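Local atomic coordinates of surface protein SPB1 (PDB entry 4UZG), a protein that probably forms the repeating shaft subunit of the group B streptococcus type 2b pilus, joined to its neighbours by sortase. Residues V35-K41 with T92-A98; K136-A140 with D269-V273; Q8-V13 with G230-G234. One frame throughout, in Å; residues are numbered along the deposited sequence. Where two conformers were deposited one is given.

Contact 1: V35-K41 with T92-A98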
ATOM      1  N   VAL A  35      32.635  13.767   6.052  1.00  8.92           N
ATOM      2  CA  VAL A  35      31.200  13.617   6.241  1.00  8.66           C
ATOM      3  C   VAL A  35      30.876  13.736   7.720  1.00  8.68           C
ATOM      4  O   VAL A  35      31.323  12.930   8.545  1.00 10.36           O
ATOM      5  CB  VAL A  35      30.688  12.275   5.705  1.00  9.99           C
ATOM      6  CG1 VAL A  35      29.191  12.143   5.983  1.00 10.28           C
ATOM      7  CG2 VAL A  35      30.969  12.169   4.209  1.00 10.96           C
ATOM      8  N   TYR A  36      30.056  14.727   8.043  1.00  8.40           N
ATOM      9  CA  TYR A  36      29.640  14.950   9.429  1.00  8.43           C
ATOM     10  C   TYR A  36      28.161  14.603   9.671  1.00  8.03           C
ATOM     11  O   TYR A  36      27.733  14.579  10.827  1.00  8.67           O
ATOM     12  CB  TYR A  36      29.958  16.382   9.894  1.00  9.91           C
ATOM     13  CG  TYR A  36      29.318  17.436   9.036  1.00 10.16           C
ATOM     14  CD1 TYR A  36      28.005  17.814   9.245  1.00 10.50           C
ATOM     15  CD2 TYR A  36      30.013  18.020   7.981  1.00 11.47           C
ATOM     16  CE1 TYR A  36      27.416  18.778   8.451  1.00 12.46           C
ATOM     17  CE2 TYR A  36      29.431  18.992   7.185  1.00 12.47           C
ATOM     18  CZ  TYR A  36      28.120  19.337   7.414  1.00 12.75           C
ATOM     19  OH  TYR A  36      27.480  20.288   6.647  1.00 15.81           O
ATOM     20  N   GLN A  37      27.394  14.305   8.619  1.00  7.59           N
ATOM     21  CA  GLN A  37      26.024  13.831   8.785  1.00  7.95           C
ATOM     22  C   GLN A  37      25.549  13.167   7.520  1.00  7.11           C
ATOM     23  O   GLN A  37      26.075  13.439   6.445  1.00  7.46           O
ATOM     24  CB  GLN A  37      25.084  14.989   9.139  1.00  8.03           C
ATOM     25  CG  GLN A  37      24.936  16.014   8.036  1.00  8.15           C
ATOM     26  CD  GLN A  37      24.093  17.204   8.436  1.00  8.82           C
ATOM     27  OE1 GLN A  37      23.939  17.502   9.621  1.00 10.82           O
ATOM     28  NE2 GLN A  37      23.572  17.905   7.451  1.00  9.48           N
ATOM     29  N   TYR A  38      24.529  12.326   7.669  1.00  6.44           N
ATOM     30  CA  TYR A  38      23.703  11.884   6.547  1.00  7.05           C
ATOM     31  C   TYR A  38      22.280  12.350   6.805  1.00  6.58           C
ATOM     32  O   TYR A  38      21.781  12.238   7.923  1.00  8.13           O
ATOM     33  CB  TYR A  38      23.750  10.344   6.349  1.00  6.97           C
ATOM     34  CG  TYR A  38      25.023   9.906   5.702  1.00  6.55           C
ATOM     35  CD1 TYR A  38      25.165   9.911   4.324  1.00  7.00           C
ATOM     36  CD2 TYR A  38      26.116   9.532   6.471  1.00  7.29           C
ATOM     37  CE1 TYR A  38      26.372   9.570   3.734  1.00  7.51           C
ATOM     38  CE2 TYR A  38      27.313   9.173   5.886  1.00  7.58           C
ATOM     39  CZ  TYR A  38      27.459   9.225   4.522  1.00  7.56           C
ATOM     40  OH  TYR A  38      28.656   8.905   3.917  1.00  9.31           O
ATOM     41  N   VAL A  39      21.629  12.842   5.761  1.00  6.91           N
ATOM     42  CA  VAL A  39      20.261  13.354   5.853  1.00  6.99           C
ATOM     43  C   VAL A  39      19.350  12.509   4.975  1.00  6.76           C
ATOM     44  O   VAL A  39      19.578  12.385   3.761  1.00  7.44           O
ATOM     45  CB  VAL A  39      20.197  14.813   5.395  1.00  7.96           C
ATOM     46  CG1 VAL A  39      18.779  15.338   5.564  1.00  9.54           C
ATOM     47  CG2 VAL A  39      21.203  15.688   6.154  1.00  9.14           C
ATOM     48  N   ILE A  40      18.316  11.930   5.588  1.00  6.86           N
ATOM     49  CA  ILE A  40      17.322  11.116   4.904  1.00  7.16           C
ATOM     50  C   ILE A  40      16.029  11.922   4.879  1.00  7.22           C
ATOM     51  O   ILE A  40      15.465  12.237   5.922  1.00  9.12           O
ATOM     52  CB  ILE A  40      17.093   9.794   5.662  1.00  7.72           C
ATOM     53  CG1 ILE A  40      18.398   8.997   5.754  1.00 10.30           C
ATOM     54  CG2 ILE A  40      15.986   8.981   4.987  1.00  9.11           C
ATOM     55  CD1 ILE A  40      19.104   9.107   7.100  1.00 14.54           C
ATOM     56  N   LYS A  41      15.565  12.253   3.678  1.00  6.90           N
ATOM     57  CA  LYS A  41      14.338  13.029   3.507  1.00  7.19           C
ATOM     58  C   LYS A  41      13.331  12.191   2.761  1.00  7.39           C
ATOM     59  O   LYS A  41      13.638  11.660   1.703  1.00 10.10           O
ATOM     60  CB  LYS A  41      14.600  14.297   2.704  1.00  8.39           C
ATOM     61  CG  LYS A  41      15.283  15.371   3.477  1.00 13.62           C
ATOM     62  CD  LYS A  41      15.459  16.648   2.673  1.00 17.69           C
ATOM     63  CE  LYS A  41      16.184  17.715   3.492  1.00 21.11           C
ATOM     64  NZ  LYS A  41      16.281  18.997   2.734  1.00 24.44           N
ATOM     65  N   THR A  92      12.126  14.030   7.925  1.00  6.35           N
ATOM     66  CA  THR A  92      13.546  14.144   7.693  1.00  6.91           C
ATOM     67  C   THR A  92      14.272  13.624   8.918  1.00  7.14           C
ATOM     68  O   THR A  92      14.006  14.066  10.033  1.00  8.25           O
ATOM     69  CB  THR A  92      13.955  15.621   7.464  1.00  8.66           C
ATOM     70  OG1 THR A  92      13.230  16.140   6.356  1.00 10.54           O
ATOM     71  CG2 THR A  92      15.448  15.738   7.219  1.00 10.31           C
ATOM     72  N   ILE A  93      15.202  12.700   8.690  1.00  7.01           N
ATOM     73  CA  ILE A  93      16.056  12.149   9.725  1.00  6.79           C
ATOM     74  C   ILE A  93      17.492  12.567   9.434  1.00  7.52           C
ATOM     75  O   ILE A  93      17.979  12.367   8.328  1.00  8.06           O
ATOM     76  CB  ILE A  93      15.919  10.612   9.783  1.00  7.40           C
ATOM     77  CG1 ILE A  93      14.594  10.255  10.459  1.00  8.07           C
ATOM     78  CG2 ILE A  93      17.098   9.964  10.535  1.00  8.94           C
ATOM     79  CD1 ILE A  93      14.195   8.812  10.350  1.00 10.23           C
ATOM     80  N   THR A  94      18.161  13.152  10.423  1.00  7.17           N
ATOM     81  CA  THR A  94      19.549  13.578  10.273  1.00  7.72           C
ATOM     82  C   THR A  94      20.377  12.759  11.244  1.00  7.90           C
ATOM     83  O   THR A  94      20.131  12.776  12.440  1.00  9.82           O
ATOM     84  CB  THR A  94      19.693  15.070  10.561  1.00  9.43           C
ATOM     85  OG1 THR A  94      18.839  15.791   9.675  1.00 10.90           O
ATOM     86  CG2 THR A  94      21.115  15.536  10.365  1.00 11.14           C
ATOM     87  N   ILE A  95      21.361  12.037  10.708  1.00  7.13           N
ATOM     88  CA  ILE A  95      22.209  11.168  11.513  1.00  7.12           C
ATOM     89  C   ILE A  95      23.594  11.839  11.628  1.00  7.61           C
ATOM     90  O   ILE A  95      24.332  11.921  10.653  1.00  7.50           O
ATOM     91  CB  ILE A  95      22.367   9.781  10.876  1.00  7.41           C
ATOM     92  CG1 ILE A  95      20.995   9.118  10.681  1.00  8.22           C
ATOM     93  CG2 ILE A  95      23.291   8.917  11.732  1.00  8.38           C
ATOM     94  CD1 ILE A  95      21.040   7.790   9.943  1.00  9.17           C
ATOM     95  N   PRO A  96      23.954  12.333  12.818  1.00  7.73           N
ATOM     96  CA  PRO A  96      25.302  12.891  12.967  1.00  8.47           C
ATOM     97  C   PRO A  96      26.341  11.776  12.794  1.00  7.47           C
ATOM     98  O   PRO A  96      26.145  10.650  13.252  1.00  8.28           O
ATOM     99  CB  PRO A  96      25.295  13.483  14.387  1.00 10.67           C
ATOM    100  CG  PRO A  96      24.272  12.723  15.111  1.00 11.84           C
ATOM    101  CD  PRO A  96      23.199  12.402  14.080  1.00  9.37           C
ATOM    102  N   TRP A  97      27.447  12.120  12.149  1.00  7.67           N
ATOM    103  CA  TRP A  97      28.426  11.129  11.711  1.00  7.52           C
ATOM    104  C   TRP A  97      29.793  11.352  12.351  1.00  8.44           C
ATOM    105  O   TRP A  97      30.651  10.466  12.318  1.00  8.85           O
ATOM    106  CB  TRP A  97      28.548  11.185  10.177  1.00  7.78           C
ATOM    107  CG  TRP A  97      28.886   9.876   9.545  1.00  6.99           C
ATOM    108  CD1 TRP A  97      30.035   9.554   8.887  1.00  7.48           C
ATOM    109  CD2 TRP A  97      28.052   8.713   9.490  1.00  6.64           C
ATOM    110  NE1 TRP A  97      29.970   8.270   8.433  1.00  7.99           N
ATOM    111  CE2 TRP A  97      28.770   7.730   8.792  1.00  7.41           C
ATOM    112  CE3 TRP A  97      26.768   8.426   9.943  1.00  7.32           C
ATOM    113  CZ2 TRP A  97      28.244   6.463   8.541  1.00  8.66           C
ATOM    114  CZ3 TRP A  97      26.249   7.162   9.707  1.00  7.88           C
ATOM    115  CH2 TRP A  97      26.982   6.203   9.007  1.00  9.10           C
ATOM    116  N   ALA A  98      29.999  12.536  12.920  1.00  9.02           N
ATOM    117  CA  ALA A  98      31.274  12.879  13.541  1.00 10.33           C
ATOM    118  C   ALA A  98      30.997  13.940  14.585  1.00 11.60           C
ATOM    119  O   ALA A  98      29.983  14.642  14.519  1.00 12.65           O
ATOM    120  CB  ALA A  98      32.288  13.397  12.491  1.00 11.01           C
TER
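Y38 turns the CD2-CE2 edge of its ring onto one face of the W97 indole, an edge-to-face aromatic pair between strand 37-41 and the residue just after strand 92-96, which run antiparallel. Y38 CE2 stands above the indole, 3.6 Å from W97 CE2, and the planes meet at 81°. CG of Y38 lies opposite the carbonyl carbon, beside its own backbone N, which swings the ring along the strand toward the indole. A tyrosine suits this place because its flat edge packs while its hydroxyl reaches the carbonyl of V27. At the edge of the indole, near its plane, W97 CD1 lies 3.6 Å from V35 O, a buried carbonyl without a polar partner in the model.

On the same face, I40 and I95 meet through their terminal methyls, CD1 to CD1 at 3.7 Å. The I40 chain is twisted to an unstaggered chi2 of 101°, so that its CD1 also lies 4.1 Å from I93 CG2. Branched isoleucines fill this covered layer: I93 and I95 pack on strands 50-62 and 121-131, I40 on I151.

The other face, with Q37, V39, K41, T92 and T94, is more polar. Q37 has CG between its backbone N and carbonyl carbon (chi1 65°), then runs extended. This lays OE1 3.5 Å from T94 CG2, while NE2 bonds to the carbonyl of N154. V39 CG1 meets T92 CG2 at 3.7 Å, and the aliphatic part of K41 lies alongside T92.

Backbone bonds join Y38-I95 and I40-I93 in both directions, and W97 N adds one to Y36 O at 2.8 Å. The chemistry is thus that of a two-faced sheet: a buried side of Y38, I40, I93 and I95, and a more polar side that also holds V39, while the paired backbones fix the strands' register.

Contact 2: K136-A140 with D269-V273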
ATOM      1  N   LYS A 136      -5.025   4.950  -5.605  1.00  8.03           N
ATOM      2  CA  LYS A 136      -5.545   4.495  -6.879  1.00  8.40           C
ATOM      3  C   LYS A 136      -5.197   3.041  -7.083  1.00  7.94           C
ATOM      4  O   LYS A 136      -4.084   2.620  -6.785  1.00  8.16           O
ATOM      5  CB  LYS A 136      -4.938   5.316  -8.010  1.00 11.60           C
ATOM      6  CG  LYS A 136      -5.124   6.792  -7.867  1.00 17.42           C
ATOM      7  CD  LYS A 136      -6.543   7.195  -8.066  1.00 22.66           C
ATOM      8  CE  LYS A 136      -6.621   8.696  -8.325  1.00 26.24           C
ATOM      9  NZ  LYS A 136      -8.009   9.210  -8.210  1.00 27.66           N
ATOM     10  N   PRO A 137      -6.114   2.261  -7.687  1.00  7.58           N
ATOM     11  CA  PRO A 137      -5.858   0.834  -7.912  1.00  7.64           C
ATOM     12  C   PRO A 137      -5.099   0.586  -9.207  1.00  7.29           C
ATOM     13  O   PRO A 137      -5.044   1.409 -10.112  1.00  8.38           O
ATOM     14  CB  PRO A 137      -7.283   0.245  -7.980  1.00  7.60           C
ATOM     15  CG  PRO A 137      -8.073   1.348  -8.620  1.00  8.40           C
ATOM     16  CD  PRO A 137      -7.516   2.607  -8.001  1.00  8.36           C
ATOM     17  N   GLY A 138      -4.533  -0.612  -9.280  1.00  7.68           N
ATOM     18  CA  GLY A 138      -3.926  -1.094 -10.505  1.00  8.09           C
ATOM     19  C   GLY A 138      -2.413  -1.014 -10.554  1.00  9.24           C
ATOM     20  O   GLY A 138      -1.750  -0.638  -9.576  1.00  9.26           O
ATOM     21  N   SER A 139      -1.888  -1.350 -11.723  1.00 10.05           N
ATOM     22  CA  SER A 139      -0.466  -1.628 -11.936  1.00 11.30           C
ATOM     23  C   SER A 139       0.267  -0.548 -12.740  1.00 12.74           C
ATOM     24  O   SER A 139       1.443  -0.698 -13.025  1.00 14.88           O
ATOM     25  CB  SER A 139      -0.336  -2.977 -12.661  1.00 11.90           C
ATOM     26  OG  SER A 139      -0.951  -4.010 -11.914  1.00 12.53           O
ATOM     27  N   ALA A 140      -0.427   0.525 -13.108  1.00 13.25           N
ATOM     28  CA  ALA A 140       0.151   1.560 -13.964  1.00 13.69           C
ATOM     29  C   ALA A 140       1.050   2.510 -13.177  1.00 12.77           C
ATOM     30  O   ALA A 140       1.266   2.348 -11.982  1.00 12.41           O
ATOM     31  CB  ALA A 140      -0.964   2.337 -14.641  1.00 15.84           C
ATOM     32  N   ASP A 269      -4.224  -5.681 -16.940  1.00 13.61           N
ATOM     33  CA  ASP A 269      -3.834  -5.327 -15.577  1.00 11.56           C
ATOM     34  C   ASP A 269      -4.563  -6.279 -14.632  1.00 10.77           C
ATOM     35  O   ASP A 269      -5.781  -6.169 -14.433  1.00 10.90           O
ATOM     36  CB  ASP A 269      -4.223  -3.876 -15.274  1.00 11.58           C
ATOM     37  CG  ASP A 269      -3.696  -3.391 -13.943  1.00 11.14           C
ATOM     38  OD1 ASP A 269      -3.411  -4.236 -13.067  1.00 10.88           O
ATOM     39  OD2 ASP A 269      -3.575  -2.156 -13.778  1.00 11.46           O
ATOM     40  N   ASN A 270      -3.825  -7.200 -14.017  1.00 10.79           N
ATOM     41  CA  ASN A 270      -4.499  -8.196 -13.201  0.56 10.47           C
ATOM     42  C   ASN A 270      -4.999  -7.660 -11.851  1.00  8.89           C
ATOM     43  O   ASN A 270      -5.646  -8.399 -11.100  1.00  8.98           O
ATOM     44  CB  ASN A 270      -3.649  -9.455 -13.041  0.56 10.97           C
ATOM     45  CG  ASN A 270      -2.383  -9.211 -12.299  0.56 11.62           C
ATOM     46  OD1 ASN A 270      -2.267  -8.259 -11.528  0.56 12.53           O
ATOM     47  ND2 ASN A 270      -1.412 -10.082 -12.514  0.56 13.73           N
ATOM     48  N   LEU A 271      -4.763  -6.370 -11.582  1.00  8.00           N
ATOM     49  CA  LEU A 271      -5.328  -5.709 -10.387  1.00  7.55           C
ATOM     50  C   LEU A 271      -6.604  -4.921 -10.691  1.00  7.52           C
ATOM     51  O   LEU A 271      -7.154  -4.300  -9.794  1.00  7.67           O
ATOM     52  CB  LEU A 271      -4.275  -4.831  -9.712  1.00  8.14           C
ATOM     53  CG  LEU A 271      -3.148  -5.608  -9.031  1.00  9.10           C
ATOM     54  CD1 LEU A 271      -2.130  -4.601  -8.503  1.00  9.68           C
ATOM     55  CD2 LEU A 271      -3.686  -6.487  -7.911  1.00 10.63           C
ATOM     56  N   LEU A 272      -7.069  -4.970 -11.931  1.00  7.50           N
ATOM     57  CA  LEU A 272      -8.301  -4.311 -12.342  1.00  7.91           C
ATOM     58  C   LEU A 272      -9.154  -5.370 -13.036  1.00  8.33           C
ATOM     59  O   LEU A 272      -8.968  -5.639 -14.221  1.00 10.09           O
ATOM     60  CB  LEU A 272      -8.038  -3.126 -13.278  1.00  9.09           C
ATOM     61  CG  LEU A 272      -7.141  -2.022 -12.734  1.00  8.98           C
ATOM     62  CD1 LEU A 272      -6.862  -1.007 -13.830  1.00 11.06           C
ATOM     63  CD2 LEU A 272      -7.752  -1.357 -11.527  1.00  9.47           C
ATOM     64  N   VAL A 273     -10.069  -5.993 -12.296  1.00  7.37           N
ATOM     65  CA  VAL A 273     -10.786  -7.141 -12.832  1.00  7.28           C
ATOM     66  C   VAL A 273     -12.280  -6.825 -12.949  1.00  7.45           C
ATOM     67  O   VAL A 273     -12.828  -5.960 -12.255  1.00  7.97           O
ATOM     68  CB  VAL A 273     -10.530  -8.441 -12.016  1.00  7.78           C
ATOM     69  CG1 VAL A 273      -9.059  -8.772 -11.966  1.00  9.07           C
ATOM     70  CG2 VAL A 273     -11.088  -8.374 -10.627  1.00  7.94           C
TER
HETATM   71  O   HOH W   1      -0.076  -6.527 -11.401  1.00 27.05           O
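OD1 of D269 is gripped from both faces of its carboxylate: S139 OG donates to it at 2.7 Å from one side, and L271 N at 2.9 Å from the other. The L271 bond makes an Asx turn, built into the type I beta turn that runs from D269 to L272, where the chain rounds a corner between strands. Neither donor lies in the carboxylate plane; the hydroxyl comes from 44° above it.

The second oxygen is held as well. S139 N donates to D269 OD2 at 2.8 Å on the syn side, only 17° out of plane. One serine therefore gives its amide to one oxygen and its hydroxyl to the other, and together with L271 N it fixes the rotation of the carboxylate. D269 carries CG opposite its own backbone N (chi1 -173°), which sends the group across to the serine. The short aspartate suits a place where it must accept from L271 N of its own turn and reach a second loop at once. A water donates to S139 OG at 2.7 Å and to N270 OD1, bridging the segments, so this hydroxyl both gives and receives.

G138 lets the loop come in close. With its positive phi and no side chain, its CA packs 3.5 Å from D269 OD2 and 3.8 Å from L271 CB. Its carbonyl, like that of A140, accepts from NH1 of R167, and its backbone is also bonded to D168. The 136-140 loop is thereby tied to the chain entering strand 169-177 as well as to the 269-272 turn.

Beside the polar grip lies a small apolar patch suited to a rigid ring and a branched chain: P137 and L272 cross at about a right angle, P137 CB resting 3.9 Å from L272 CD2.

Contact 3: Q8-V13 with G230-G234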
ATOM      1  N   GLN A   8       4.818  -5.798   1.143  1.00  7.58           N
ATOM      2  CA  GLN A   8       3.864  -6.620   0.389  1.00  7.65           C
ATOM      3  C   GLN A   8       3.719  -6.070  -1.008  1.00  7.69           C
ATOM      4  O   GLN A   8       3.796  -4.854  -1.229  1.00  8.97           O
ATOM      5  CB  GLN A   8       2.478  -6.622   1.049  1.00  8.17           C
ATOM      6  CG  GLN A   8       2.490  -7.225   2.456  1.00  9.71           C
ATOM      7  CD  GLN A   8       2.522  -8.738   2.438  1.00 12.45           C
ATOM      8  OE1 GLN A   8       1.568  -9.359   2.035  1.00 11.09           O
ATOM      9  NE2 GLN A   8       3.623  -9.334   2.869  1.00 17.41           N
ATOM     10  N   LYS A   9       3.414  -6.947  -1.961  1.00  8.08           N
ATOM     11  CA  LYS A   9       3.183  -6.540  -3.334  1.00  8.84           C
ATOM     12  C   LYS A   9       1.910  -5.705  -3.497  1.00  8.27           C
ATOM     13  O   LYS A   9       1.839  -4.832  -4.359  1.00  9.25           O
ATOM     14  CB  LYS A   9       3.117  -7.771  -4.243  1.00 11.69           C
ATOM     15  CG  LYS A   9       4.421  -8.526  -4.355  1.00 18.26           C
ATOM     16  CD  LYS A   9       4.265  -9.792  -5.218  1.00 23.60           C
ATOM     17  CE  LYS A   9       3.313 -10.853  -4.594  1.00 27.91           C
ATOM     18  NZ  LYS A   9       3.836 -11.517  -3.348  1.00 28.92           N
ATOM     19  N   THR A  10       0.892  -6.008  -2.694  1.00  6.64           N
ATOM     20  CA  THR A  10      -0.373  -5.272  -2.689  1.00  6.34           C
ATOM     21  C   THR A  10      -0.917  -5.239  -1.283  1.00  5.74           C
ATOM     22  O   THR A  10      -0.507  -6.021  -0.411  1.00  6.43           O
ATOM     23  CB  THR A  10      -1.436  -5.899  -3.622  1.00  6.81           C
ATOM     24  OG1 THR A  10      -1.775  -7.192  -3.138  1.00  7.65           O
ATOM     25  CG2 THR A  10      -0.973  -5.997  -5.046  1.00  9.60           C
ATOM     26  N   TYR A  11      -1.882  -4.351  -1.077  1.00  5.67           N
ATOM     27  CA  TYR A  11      -2.513  -4.115   0.210  1.00  5.51           C
ATOM     28  C   TYR A  11      -3.997  -3.879   0.018  1.00  5.46           C
ATOM     29  O   TYR A  11      -4.436  -3.495  -1.059  1.00  6.47           O
ATOM     30  CB  TYR A  11      -1.933  -2.850   0.864  1.00  6.73           C
ATOM     31  CG  TYR A  11      -0.465  -2.938   1.176  1.00  5.97           C
ATOM     32  CD1 TYR A  11      -0.019  -3.452   2.380  1.00  6.18           C
ATOM     33  CD2 TYR A  11       0.487  -2.506   0.267  1.00  6.75           C
ATOM     34  CE1 TYR A  11       1.343  -3.544   2.660  1.00  6.68           C
ATOM     35  CE2 TYR A  11       1.847  -2.585   0.540  1.00  7.17           C
ATOM     36  CZ  TYR A  11       2.270  -3.109   1.726  1.00  6.69           C
ATOM     37  OH  TYR A  11       3.625  -3.168   1.950  1.00  7.54           O
ATOM     38  N   SER A  12      -4.759  -4.065   1.080  1.00  5.29           N
ATOM     39  CA  SER A  12      -6.110  -3.520   1.173  1.00  5.29           C
ATOM     40  C   SER A  12      -6.063  -2.178   1.886  1.00  5.19           C
ATOM     41  O   SER A  12      -5.233  -1.939   2.766  1.00  5.45           O
ATOM     42  CB  SER A  12      -7.053  -4.441   1.949  1.00  5.30           C
ATOM     43  OG  SER A  12      -7.364  -5.592   1.196  1.00  6.15           O
ATOM     44  N   VAL A  13      -6.988  -1.291   1.508  1.00  5.22           N
ATOM     45  CA  VAL A  13      -7.189  -0.042   2.222  1.00  5.11           C
ATOM     46  C   VAL A  13      -7.342  -0.327   3.715  1.00  4.76           C
ATOM     47  O   VAL A  13      -8.057  -1.249   4.117  1.00  5.35           O
ATOM     48  CB  VAL A  13      -8.377   0.715   1.606  1.00  5.92           C
ATOM     49  CG1 VAL A  13      -8.851   1.841   2.511  1.00  6.27           C
ATOM     50  CG2 VAL A  13      -7.989   1.252   0.229  1.00  6.01           C
ATOM     51  N   GLY A 230      -9.932  -1.110  -3.625  1.00  5.65           N
ATOM     52  CA  GLY A 230      -9.017  -1.068  -2.502  1.00  5.86           C
ATOM     53  C   GLY A 230      -8.721  -2.396  -1.823  1.00  5.76           C
ATOM     54  O   GLY A 230      -8.593  -2.436  -0.599  1.00  6.32           O
ATOM     55  N   LEU A 231      -8.580  -3.461  -2.603  1.00  5.59           N
ATOM     56  CA  LEU A 231      -8.407  -4.812  -2.081  1.00  5.37           C
ATOM     57  C   LEU A 231      -7.020  -5.366  -2.443  1.00  6.10           C
ATOM     58  O   LEU A 231      -6.516  -5.213  -3.548  1.00  6.50           O
ATOM     59  CB  LEU A 231      -9.446  -5.755  -2.698  1.00  6.08           C
ATOM     60  CG  LEU A 231     -10.892  -5.464  -2.317  1.00  6.96           C
ATOM     61  CD1 LEU A 231     -11.823  -6.238  -3.218  1.00  8.81           C
ATOM     62  CD2 LEU A 231     -11.135  -5.804  -0.871  1.00  9.90           C
ATOM     63  N   LYS A 232      -6.471  -6.113  -1.503  1.00  5.91           N
ATOM     64  CA  LYS A 232      -5.262  -6.877  -1.674  1.00  6.70           C
ATOM     65  C   LYS A 232      -5.473  -7.973  -2.720  1.00  6.47           C
ATOM     66  O   LYS A 232      -6.583  -8.497  -2.881  1.00  6.85           O
ATOM     67  CB  LYS A 232      -4.910  -7.500  -0.294  1.00  7.52           C
ATOM     68  CG  LYS A 232      -3.532  -8.126  -0.206  1.00  7.41           C
ATOM     69  CD  LYS A 232      -3.262  -8.606   1.219  1.00  8.39           C
ATOM     70  CE  LYS A 232      -1.880  -9.197   1.423  1.00  8.93           C
ATOM     71  NZ  LYS A 232      -0.819  -8.135   1.401  1.00  9.22           N
ATOM     72  N   GLU A 233      -4.418  -8.386  -3.399  1.00  6.60           N
ATOM     73  CA  GLU A 233      -4.494  -9.545  -4.270  1.00  6.77           C
ATOM     74  C   GLU A 233      -5.005 -10.752  -3.490  1.00  6.77           C
ATOM     75  O   GLU A 233      -4.781 -10.874  -2.282  1.00  8.14           O
ATOM     76  CB  GLU A 233      -3.126  -9.858  -4.859  1.00  9.21           C
ATOM     77  CG  GLU A 233      -2.170 -10.391  -3.837  1.00 11.99           C
ATOM     78  CD  GLU A 233      -0.732 -10.272  -4.292  1.00 14.58           C
ATOM     79  OE1 GLU A 233      -0.113  -9.226  -4.011  1.00 16.35           O
ATOM     80  OE2 GLU A 233      -0.237 -11.226  -4.926  1.00 16.16           O
ATOM     81  N   GLY A 234      -5.649 -11.666  -4.203  1.00  6.44           N
ATOM     82  CA  GLY A 234      -6.148 -12.888  -3.600  1.00  7.49           C
ATOM     83  C   GLY A 234      -7.357 -13.406  -4.339  1.00  6.02           C
ATOM     84  O   GLY A 234      -7.696 -12.960  -5.423  1.00  7.13           O
TER
HETATM   85  O   HOH W   2       0.338  -9.081  -1.446  1.00 14.18           O
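K232 and E233 reach across to the 8-13 loop with opposite charges, and each finds polar partners there. The ammonium group of K232 donates to two carbonyl oxygens: NZ lies 2.8 Å from Q8 OE1, in the amide plane on a lone pair, and 2.8 Å from T10 O. The lysine runs extended until chi4 (72°), where a bend turns NZ onto them. A water accepts from NZ and donates to E233 OE1 at 2.6 Å, linking the two charged ends.

Hydroxyl bonds form a second set. T10 OG1 receives E233 N at 2.9 Å, nearly straight at 172°, and donates to E233 OE1 at 2.8 Å on the anti lone pair. With CG between its backbone N and carbonyl carbon (chi1 70°), E233 runs extended across T10. S12 OG likewise accepts from K232 N at 2.9 Å.

Of the backbones, V13 N donates to G230 O at 2.9 Å. G230 begins a G1 beta bulge with L231 opposite G169; as a glycine it tolerates its positive phi and leaves room for V13 CG2 3.7 Å from its CA.

Small hydroxyls and long charged chains thus join the loop before strand 16-26 to the prealbumin-like domain through side chains more than backbone, and the partly exposed charges of K232 and E233 are probably stabilised by these partners.

Overall arrangement
From the N terminus, the 8-13 loop opens contact 3, which closes only at 230-234. Contact 1 opens and closes wholly within that long loop, pairing strands 37-43 and 90-96 of the large mixed sheet. Contact 2 then starts at 136-140, still inside the span of contact 3, and closes at 269-273 beyond it, so contacts 2 and 3 cross. Their centres are 11 Å apart and they touch, L271 CD1 resting 3.9 Å from T10 CG2. Together they join loops flanking strands of the large sheet to the region with the prealbumin-like fold, whereas contact 1, its centre 34 Å from that of contact 3, joins two neighbouring strands within the large sheet.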